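Local coordinates for MutT/nudix family protein (Enterococcus faecalis, PDB 2FML), which is of unknown function but, combining a Nudix domain with an NrtR-like winged helix domain, probably acts on nucleotide derivatives or senses them to control transcription, at residues S39-M44 / G76-R81; E104-L109 / V126-F131; V165-D170 / D180-D185. One frame throughout, in Å; residues are numbered along the deposited sequence.

Contact 1. Residues S39-M44 / G76-R81; sequences SLTVDM and GGFVNR
Thr41 and Phe78 face each other as a non-hydrogen-bonded pair of two antiparallel strands, where the Nudix box begins: its sequence pattern starts at Gly77 and continues through helix 85-97. Their side chains leave the sheet side by side. Thr41 CG2 sits over the middle of the Phe78 ring, 3.9 Å from its centroid and 11° off the normal, a CH-pi contact. Ser39 approaches the same ring differently, with CB in the ring plane and 3.3 Å from Phe78 CE1, so face and edge are each met by a residue of one strand.

Val79, just past its strand, turns back toward 39-44. Its CG1 lies 3.6 Å from Val42 CG1, the two side chains crossing at about a right angle, and 3.8 Å from Leu40 CG. Beneath these groups the backbones are held by three bonds. Val42 and Gly77 exchange a reciprocal pair, Val42 N to Gly77 O and Gly77 N to Val42 O, both 2.9 Å; Val79 N reaches Leu40 O at 2.9 Å, with an angle of 166° at the hydrogen. Gly76 adds a CA-H...O contact, its CA 3.0 Å from Val42 O.

Outside partners help to orient the first shell. With chi1 at 57°, Thr41 OG1 lies between its backbone N and carbonyl carbon and hydrogen-bonds to Thr125 OG1, while CG2 is left to cover the ring. Val42 packs on Thr85 and Val89 of the Nudix helix, whereas Val79 meets Trp122, and Leu40 Val124, both of the second subunit, which places this junction at the dimer interface. Asp43 OD2 is hydrogen-bonded both to Thr125 OG1 and to O2 of a glycerol, probably from the crystallisation liquor, and Gly76 N is hydrogen-bonded to Glu96 OE1.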
loop_
_atom_site.group_PDB
_atom_site.type_symbol
_atom_site.label_atom_id
_atom_site.label_comp_id
_atom_site.label_asym_id
_atom_site.label_seq_id
_atom_site.Cartn_x
_atom_site.Cartn_y
_atom_site.Cartn_z
ATOM N N SER A 39 8.823 15.454 -4.414
ATOM C CA SER A 39 9.634 14.978 -3.292
ATOM C C SER A 39 8.948 13.767 -2.717
ATOM O O SER A 39 7.691 13.641 -2.693
ATOM C CB SER A 39 9.870 16.053 -2.232
ATOM O OG SER A 39 10.494 17.174 -2.842
ATOM N N LEU A 40 9.770 12.824 -2.297
ATOM C CA LEU A 40 9.303 11.567 -1.742
ATOM C C LEU A 40 9.644 11.507 -0.256
ATOM O O LEU A 40 10.798 11.632 0.142
ATOM C CB LEU A 40 9.967 10.358 -2.450
ATOM C CG LEU A 40 9.378 8.945 -2.020
ATOM C CD1 LEU A 40 7.967 8.912 -2.571
ATOM C CD2 LEU A 40 10.206 7.833 -2.624
ATOM N N THR A 41 8.625 11.281 0.570
ATOM C CA THR A 41 8.865 11.176 1.987
ATOM C C THR A 41 8.258 9.879 2.496
ATOM O O THR A 41 7.623 9.112 1.725
ATOM C CB THR A 41 8.240 12.368 2.800
ATOM O OG1 THR A 41 6.850 12.427 2.544
ATOM C CG2 THR A 41 8.827 13.710 2.459
ATOM N N VAL A 42 8.574 9.598 3.772
ATOM C CA VAL A 42 8.102 8.442 4.513
ATOM C C VAL A 42 7.608 9.008 5.840
ATOM O O VAL A 42 8.162 9.973 6.338
ATOM C CB VAL A 42 9.244 7.348 4.778
ATOM C CG1 VAL A 42 9.556 6.598 3.537
ATOM C CG2 VAL A 42 10.527 7.985 5.359
ATOM N N ASP A 43 6.604 8.379 6.420
ATOM C CA ASP A 43 6.134 8.730 7.733
ATOM C C ASP A 43 5.844 7.410 8.441
ATOM O O ASP A 43 5.452 6.381 7.800
ATOM C CB ASP A 43 4.825 9.553 7.629
ATOM C CG ASP A 43 5.093 11.028 7.323
ATOM O OD1 ASP A 43 5.529 11.756 8.254
ATOM O OD2 ASP A 43 4.914 11.457 6.144
HETATM N N MSE A 44 5.981 7.432 9.762
HETATM C CA MSE A 44 5.939 6.204 10.531
HETATM C C MSE A 44 4.929 6.291 11.639
HETATM O O MSE A 44 4.964 7.241 12.424
HETATM C CB MSE A 44 7.331 5.918 11.065
HETATM C CG MSE A 44 7.424 4.853 12.089
HETATM SE SE MSE A 44 7.215 3.009 11.338
HETATM C CE MSE A 44 5.669 2.739 12.068
ATOM N N GLY A 76 9.025 11.468 10.309
ATOM C CA GLY A 76 9.221 11.026 8.922
ATOM C C GLY A 76 10.166 11.971 8.209
ATOM O O GLY A 76 10.695 12.881 8.811
ATOM N N GLY A 77 10.376 11.788 6.922
ATOM C CA GLY A 77 11.338 12.626 6.251
ATOM C C GLY A 77 11.552 12.196 4.840
ATOM O O GLY A 77 10.851 11.331 4.333
ATOM N N PHE A 78 12.517 12.827 4.213
ATOM C CA PHE A 78 12.816 12.679 2.797
ATOM C C PHE A 78 13.575 11.389 2.513
ATOM O O PHE A 78 14.527 11.054 3.182
ATOM C CB PHE A 78 13.577 13.933 2.301
ATOM C CG PHE A 78 12.681 15.123 2.177
ATOM C CD1 PHE A 78 11.993 15.381 0.978
ATOM C CD2 PHE A 78 12.439 15.956 3.268
ATOM C CE1 PHE A 78 11.068 16.481 0.836
ATOM C CE2 PHE A 78 11.523 17.063 3.150
ATOM C CZ PHE A 78 10.831 17.307 1.907
ATOM N N VAL A 79 13.119 10.648 1.514
ATOM C CA VAL A 79 13.917 9.535 1.074
ATOM C C VAL A 79 15.043 9.976 0.157
ATOM O O VAL A 79 14.826 10.774 -0.751
ATOM C CB VAL A 79 13.131 8.249 0.605
ATOM C CG1 VAL A 79 11.601 8.168 0.993
ATOM C CG2 VAL A 79 13.565 7.705 -0.742
ATOM N N ASN A 80 16.220 9.401 0.383
ATOM C CA ASN A 80 17.403 9.652 -0.426
ATOM C C ASN A 80 17.397 8.722 -1.659
ATOM O O ASN A 80 16.965 7.543 -1.561
ATOM C CB ASN A 80 18.646 9.290 0.417
ATOM C CG ASN A 80 18.871 10.229 1.636
ATOM O OD1 ASN A 80 19.597 9.847 2.558
ATOM N ND2 ASN A 80 18.330 11.436 1.611
ATOM N N ARG A 81 17.917 9.234 -2.787
ATOM C CA ARG A 81 18.042 8.454 -4.046
ATOM C C ARG A 81 18.594 6.990 -3.947
ATOM O O ARG A 81 18.149 6.094 -4.678
ATOM C CB ARG A 81 18.858 9.240 -5.100
ATOM C CG ARG A 81 18.638 8.738 -6.536
ATOM C CD ARG A 81 19.715 7.784 -6.842
ATOM N NE ARG A 81 19.617 7.177 -8.164
ATOM C CZ ARG A 81 18.933 6.081 -8.480
ATOM N NH1 ARG A 81 18.174 5.407 -7.585
ATOM N NH2 ARG A 81 19.005 5.680 -9.738
#

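Contact 2. Residues E104-L109 / V126-F131; sequences ENIEQL and VSYLAF
Glu107 and Leu129 form an antiparallel hydrogen-bonded pair, each N to the other's O at 2.9 Å, and Leu109 N continues the pairing to Ser127 O at 2.7 Å, although the two strand segments are well splayed at 141°. On one face the contact centres on the Tyr128 ring. The chi1 of -151° swings Gln108 CG away from its own N and lays the methylene over one face of the ring, 3.9 Å from the centroid and displaced toward the rim. The same CG touches Val126 CG1 at 3.7 Å. Ile106 meets the ring obliquely, CD1 to Tyr128 CD1 at 3.7 Å, while its other branch, CG2, lies 3.9 Å from Ala130 CB. Beyond the ring, Tyr128 OH is hydrogen-bonded to Thr85 OG1, which holds the far end of the side chain against helix 85-97.

On the opposite face, Glu107 and Leu129 run alongside each other, with Glu107 CG 3.9 Å from Leu129 CB. The Glu107 carboxylate stands nearly perpendicular to the Phe131 ring, 88° between planes, its OE1 being 3.8 Å from Phe131 CE2.

Each face carries a different helix: Ile106 rests on Val89 and Leu90 of helix 85-97, and Leu109 on Lys192 and Ala193 of helix 186-200. A hairpin with a helix on each face is consistent with the alpha/beta/alpha sandwich of the Nudix fold.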
loop_
_atom_site.group_PDB
_atom_site.type_symbol
_atom_site.label_atom_id
_atom_site.label_comp_id
_atom_site.label_asym_id
_atom_site.label_seq_id
_atom_site.Cartn_x
_atom_site.Cartn_y
_atom_site.Cartn_z
ATOM N N GLU A 104 11.603 -6.472 9.201
ATOM C CA GLU A 104 10.700 -7.584 9.309
ATOM C C GLU A 104 9.541 -7.178 10.197
ATOM O O GLU A 104 8.484 -7.796 10.127
ATOM C CB GLU A 104 11.411 -8.822 9.887
ATOM C CG GLU A 104 12.952 -8.763 9.957
ATOM C CD GLU A 104 13.678 -9.109 8.626
ATOM O OE1 GLU A 104 14.247 -10.244 8.512
ATOM O OE2 GLU A 104 13.712 -8.239 7.709
ATOM N N ASN A 105 9.732 -6.129 11.006
ATOM C CA ASN A 105 8.707 -5.633 11.959
ATOM C C ASN A 105 7.894 -4.361 11.595
ATOM O O ASN A 105 7.082 -3.833 12.385
ATOM C CB ASN A 105 9.331 -5.518 13.331
ATOM C CG ASN A 105 9.696 -6.881 13.900
ATOM O OD1 ASN A 105 8.885 -7.508 14.574
ATOM N ND2 ASN A 105 10.882 -7.375 13.565
ATOM N N ILE A 106 8.084 -3.897 10.371
ATOM C CA ILE A 106 7.292 -2.806 9.868
ATOM C C ILE A 106 6.384 -3.330 8.753
ATOM O O ILE A 106 6.719 -4.314 8.100
ATOM C CB ILE A 106 8.159 -1.603 9.410
ATOM C CG1 ILE A 106 9.041 -1.988 8.201
ATOM C CG2 ILE A 106 8.948 -1.117 10.586
ATOM C CD1 ILE A 106 9.789 -0.777 7.486
ATOM N N GLU A 107 5.242 -2.674 8.555
ATOM C CA GLU A 107 4.481 -2.931 7.365
ATOM C C GLU A 107 4.173 -1.619 6.639
ATOM O O GLU A 107 3.848 -0.624 7.265
ATOM C CB GLU A 107 3.175 -3.730 7.681
ATOM C CG GLU A 107 2.060 -2.916 8.436
ATOM C CD GLU A 107 0.891 -3.829 8.970
ATOM O OE1 GLU A 107 1.124 -4.568 9.974
ATOM O OE2 GLU A 107 -0.232 -3.803 8.375
ATOM N N GLN A 108 4.210 -1.654 5.319
ATOM C CA GLN A 108 3.803 -0.486 4.562
ATOM C C GLN A 108 2.301 -0.245 4.753
ATOM O O GLN A 108 1.516 -1.185 4.752
ATOM C CB GLN A 108 4.180 -0.633 3.100
ATOM C CG GLN A 108 4.429 0.642 2.462
ATOM C CD GLN A 108 4.838 0.454 1.046
ATOM O OE1 GLN A 108 6.046 0.352 0.704
ATOM N NE2 GLN A 108 3.856 0.483 0.184
ATOM N N LEU A 109 1.896 1.000 5.014
ATOM C CA LEU A 109 0.502 1.203 5.351
ATOM C C LEU A 109 -0.286 1.722 4.109
ATOM O O LEU A 109 -1.275 1.106 3.658
ATOM C CB LEU A 109 0.395 2.148 6.565
ATOM C CG LEU A 109 -0.963 2.769 6.958
ATOM C CD1 LEU A 109 -1.988 1.728 7.348
ATOM C CD2 LEU A 109 -0.769 3.820 8.056
ATOM N N VAL A 126 5.084 7.709 1.671
ATOM C CA VAL A 126 4.767 6.347 1.848
ATOM C C VAL A 126 4.750 6.182 3.364
ATOM O O VAL A 126 5.741 6.364 4.040
ATOM C CB VAL A 126 5.777 5.434 1.180
ATOM C CG1 VAL A 126 5.430 4.014 1.409
ATOM C CG2 VAL A 126 5.869 5.743 -0.261
ATOM N N SER A 127 3.588 5.943 3.903
ATOM C CA SER A 127 3.519 5.714 5.332
ATOM C C SER A 127 3.682 4.205 5.708
ATOM O O SER A 127 3.359 3.321 4.946
ATOM C CB SER A 127 2.226 6.309 5.918
ATOM O OG SER A 127 1.086 5.576 5.488
ATOM N N TYR A 128 4.191 3.999 6.911
ATOM C CA TYR A 128 4.411 2.707 7.521
ATOM C C TYR A 128 3.784 2.628 8.917
ATOM O O TYR A 128 3.587 3.635 9.562
ATOM C CB TYR A 128 5.921 2.412 7.606
ATOM C CG TYR A 128 6.524 2.089 6.274
ATOM C CD1 TYR A 128 6.816 0.775 5.935
ATOM C CD2 TYR A 128 6.879 3.139 5.360
ATOM C CE1 TYR A 128 7.442 0.477 4.711
ATOM C CE2 TYR A 128 7.492 2.873 4.169
ATOM C CZ TYR A 128 7.725 1.547 3.824
ATOM O OH TYR A 128 8.267 1.290 2.621
ATOM N N LEU A 129 3.554 1.394 9.358
ATOM C CA LEU A 129 2.944 1.040 10.642
ATOM C C LEU A 129 3.870 0.011 11.327
ATOM O O LEU A 129 4.389 -0.896 10.687
ATOM C CB LEU A 129 1.583 0.393 10.385
ATOM C CG LEU A 129 0.759 -0.232 11.509
ATOM C CD1 LEU A 129 0.651 0.754 12.733
ATOM C CD2 LEU A 129 -0.641 -0.538 10.956
ATOM N N ALA A 130 4.126 0.181 12.623
ATOM C CA ALA A 130 4.810 -0.872 13.383
ATOM C C ALA A 130 4.285 -0.888 14.785
ATOM O O ALA A 130 3.861 0.179 15.319
ATOM C CB ALA A 130 6.330 -0.652 13.390
ATOM N N PHE A 131 4.315 -2.095 15.350
ATOM C CA PHE A 131 3.901 -2.402 16.727
ATOM C C PHE A 131 5.145 -2.752 17.486
ATOM O O PHE A 131 5.847 -3.670 17.066
ATOM C CB PHE A 131 3.020 -3.637 16.736
ATOM C CG PHE A 131 1.919 -3.595 15.752
ATOM C CD1 PHE A 131 0.890 -2.661 15.873
ATOM C CD2 PHE A 131 1.895 -4.495 14.697
ATOM C CE1 PHE A 131 -0.135 -2.621 14.959
ATOM C CE2 PHE A 131 0.856 -4.482 13.788
ATOM C CZ PHE A 131 -0.159 -3.537 13.919
#

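Contact 3. Residues V165-D170 / D180-D185; sequences VEITLD and DTLAFD
Asp180 grips the backbone of Glu166 twice, joining strand 165-170, the last strand of the Nudix-domain sheet in chain order, to the loop that leads into helix 186-200. Asp180 N donates to Glu166 O at 2.8 Å. In return Glu166 N gives its hydrogen to Asp180 OD2 at 3.2 Å, meeting the carboxylate on its anti side and 26° out of its plane. Chi1 of -65° sets the Asp180 CG beside its own backbone N, and this lets carboxylate and N-H reach the N-H and C=O of the same residue, Glu166. One aspartate thus imitates the paired donor and acceptor of an adjoining strand without the loop adopting strand geometry.

Next to this tight grip the packed part of the contact is apolar and turned inward. Leu182 lies crosswise against Ile167, with its CD2 3.8 Å from Ile167 CD1 and its CD1 4.0 Å from Ile167 CG2. A more distant touch, Leu169 CD1 to Leu182 CD1 at 4.1 Å, extends the patch. Behind it, Leu60 of strand 55-63 packs on both Ile167 and Leu182, and Ser187 of helix 186-200 on both Leu169 and Leu182.

The outer side is looser. Thr181 is exposed and directs its side chain away from the strand. The Glu166 carboxylate bonds through OE1 to the backbone N of Lys179, and its charge does not touch that of Asp180; the separation probably limits repulsion. On the side of the carboxylate plane from which Glu166 N comes, a methyl group, Val165 CG1, also rests 3.7 Å from Asp180 OD2.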
loop_
_atom_site.group_PDB
_atom_site.type_symbol
_atom_site.label_atom_id
_atom_site.label_comp_id
_atom_site.label_asym_id
_atom_site.label_seq_id
_atom_site.Cartn_x
_atom_site.Cartn_y
_atom_site.Cartn_z
ATOM N N VAL A 165 -2.007 18.633 25.514
ATOM C CA VAL A 165 -2.231 18.420 24.105
ATOM C C VAL A 165 -3.347 17.409 23.907
ATOM O O VAL A 165 -3.373 16.373 24.575
ATOM C CB VAL A 165 -0.927 17.943 23.392
ATOM C CG1 VAL A 165 -1.153 17.835 21.850
ATOM C CG2 VAL A 165 0.220 18.887 23.760
ATOM N N GLU A 166 -4.262 17.738 22.999
ATOM C CA GLU A 166 -5.485 16.981 22.758
ATOM C C GLU A 166 -5.827 17.043 21.282
ATOM O O GLU A 166 -6.119 18.100 20.738
ATOM C CB GLU A 166 -6.660 17.516 23.588
ATOM C CG GLU A 166 -7.999 16.776 23.362
ATOM C CD GLU A 166 -9.247 17.727 23.383
ATOM O OE1 GLU A 166 -9.479 18.542 22.444
ATOM O OE2 GLU A 166 -10.016 17.650 24.370
ATOM N N ILE A 167 -5.753 15.889 20.647
ATOM C CA ILE A 167 -6.047 15.691 19.248
ATOM C C ILE A 167 -7.076 14.599 19.159
ATOM O O ILE A 167 -6.842 13.485 19.632
ATOM C CB ILE A 167 -4.795 15.226 18.455
ATOM C CG1 ILE A 167 -3.667 16.287 18.588
ATOM C CG2 ILE A 167 -5.221 14.733 17.019
ATOM C CD1 ILE A 167 -2.325 15.775 18.314
ATOM N N THR A 168 -8.208 14.940 18.547
ATOM C CA THR A 168 -9.385 14.081 18.450
ATOM C C THR A 168 -9.738 14.009 16.991
ATOM O O THR A 168 -9.860 15.029 16.341
ATOM C CB THR A 168 -10.540 14.621 19.297
ATOM O OG1 THR A 168 -10.130 14.533 20.653
ATOM C CG2 THR A 168 -11.817 13.729 19.156
ATOM N N LEU A 169 -9.808 12.773 16.486
ATOM C CA LEU A 169 -10.020 12.456 15.091
ATOM C C LEU A 169 -11.246 11.578 14.897
ATOM O O LEU A 169 -11.445 10.589 15.609
ATOM C CB LEU A 169 -8.802 11.689 14.517
ATOM C CG LEU A 169 -7.410 12.312 14.693
ATOM C CD1 LEU A 169 -6.264 11.375 14.220
ATOM C CD2 LEU A 169 -7.404 13.767 14.116
ATOM N N ASP A 170 -11.986 11.899 13.842
ATOM C CA ASP A 170 -13.129 11.121 13.377
ATOM C C ASP A 170 -12.648 9.937 12.534
ATOM O O ASP A 170 -12.019 10.154 11.499
ATOM C CB ASP A 170 -14.074 11.990 12.523
ATOM C CG ASP A 170 -15.389 11.265 12.196
ATOM O OD1 ASP A 170 -15.402 10.205 11.525
ATOM O OD2 ASP A 170 -16.433 11.756 12.642
ATOM N N ASP A 180 -5.822 20.596 19.507
ATOM C CA ASP A 180 -4.659 20.556 18.649
ATOM C C ASP A 180 -4.924 19.824 17.327
ATOM O O ASP A 180 -5.701 18.899 17.280
ATOM C CB ASP A 180 -3.512 19.965 19.461
ATOM C CG ASP A 180 -3.127 20.873 20.629
ATOM O OD1 ASP A 180 -2.372 21.864 20.422
ATOM O OD2 ASP A 180 -3.623 20.633 21.756
ATOM N N THR A 181 -4.247 20.263 16.277
ATOM C CA THR A 181 -4.391 19.777 14.937
ATOM C C THR A 181 -3.032 19.205 14.467
ATOM O O THR A 181 -1.996 19.863 14.566
ATOM C CB THR A 181 -4.904 20.931 13.960
ATOM O OG1 THR A 181 -6.166 21.486 14.423
ATOM C CG2 THR A 181 -5.162 20.394 12.577
ATOM N N LEU A 182 -3.034 17.983 13.954
ATOM C CA LEU A 182 -1.827 17.393 13.404
ATOM C C LEU A 182 -1.374 18.146 12.163
ATOM O O LEU A 182 -2.235 18.605 11.336
ATOM C CB LEU A 182 -2.064 15.927 13.066
ATOM C CG LEU A 182 -2.226 15.009 14.280
ATOM C CD1 LEU A 182 -2.892 13.692 13.901
ATOM C CD2 LEU A 182 -0.870 14.766 14.902
ATOM N N ALA A 183 -0.049 18.281 12.050
ATOM C CA ALA A 183 0.602 18.728 10.831
ATOM C C ALA A 183 0.186 17.955 9.559
ATOM O O ALA A 183 -0.144 16.767 9.590
ATOM C CB ALA A 183 2.155 18.665 11.010
ATOM N N PHE A 184 0.273 18.633 8.422
ATOM C CA PHE A 184 0.089 18.006 7.126
ATOM C C PHE A 184 -1.272 17.311 7.067
ATOM O O PHE A 184 -2.259 17.894 7.549
ATOM C CB PHE A 184 1.243 17.053 6.781
ATOM C CG PHE A 184 2.623 17.705 6.828
ATOM C CD1 PHE A 184 3.043 18.531 5.805
ATOM C CD2 PHE A 184 3.501 17.450 7.892
ATOM C CE1 PHE A 184 4.330 19.124 5.840
ATOM C CE2 PHE A 184 4.741 17.994 7.947
ATOM C CZ PHE A 184 5.189 18.859 6.886
ATOM N N ASP A 185 -1.290 16.087 6.519
ATOM C CA ASP A 185 -2.455 15.214 6.448
ATOM C C ASP A 185 -2.237 14.035 7.406
ATOM O O ASP A 185 -2.813 12.987 7.243
ATOM C CB ASP A 185 -2.649 14.701 5.000
ATOM C CG ASP A 185 -1.435 13.905 4.477
ATOM O OD1 ASP A 185 -0.356 13.949 5.108
ATOM O OD2 ASP A 185 -1.549 13.223 3.429
#

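Overall arrangement
Followed from the N terminus, the three contacts close successive loops, and none nests in or crosses another. Contact 1 closes the excursion that contains strand 55-63 and returns the chain to strand 39-50 at the start of the Nudix box. After helix 85-97, contact 2 closes the hairpin of strands 106-112 and 123-131. The two are joined directly, because strands 39-50 and 123-131 run parallel as neighbours: Thr41 O to Val126 N and Asp43 O to Tyr128 N are probable hydrogen bonds. Contact 3 closes a short loop much later, its centre about 21 Å from the centres of both others, and ties another part of the same sheet to the approach of helix 186-200.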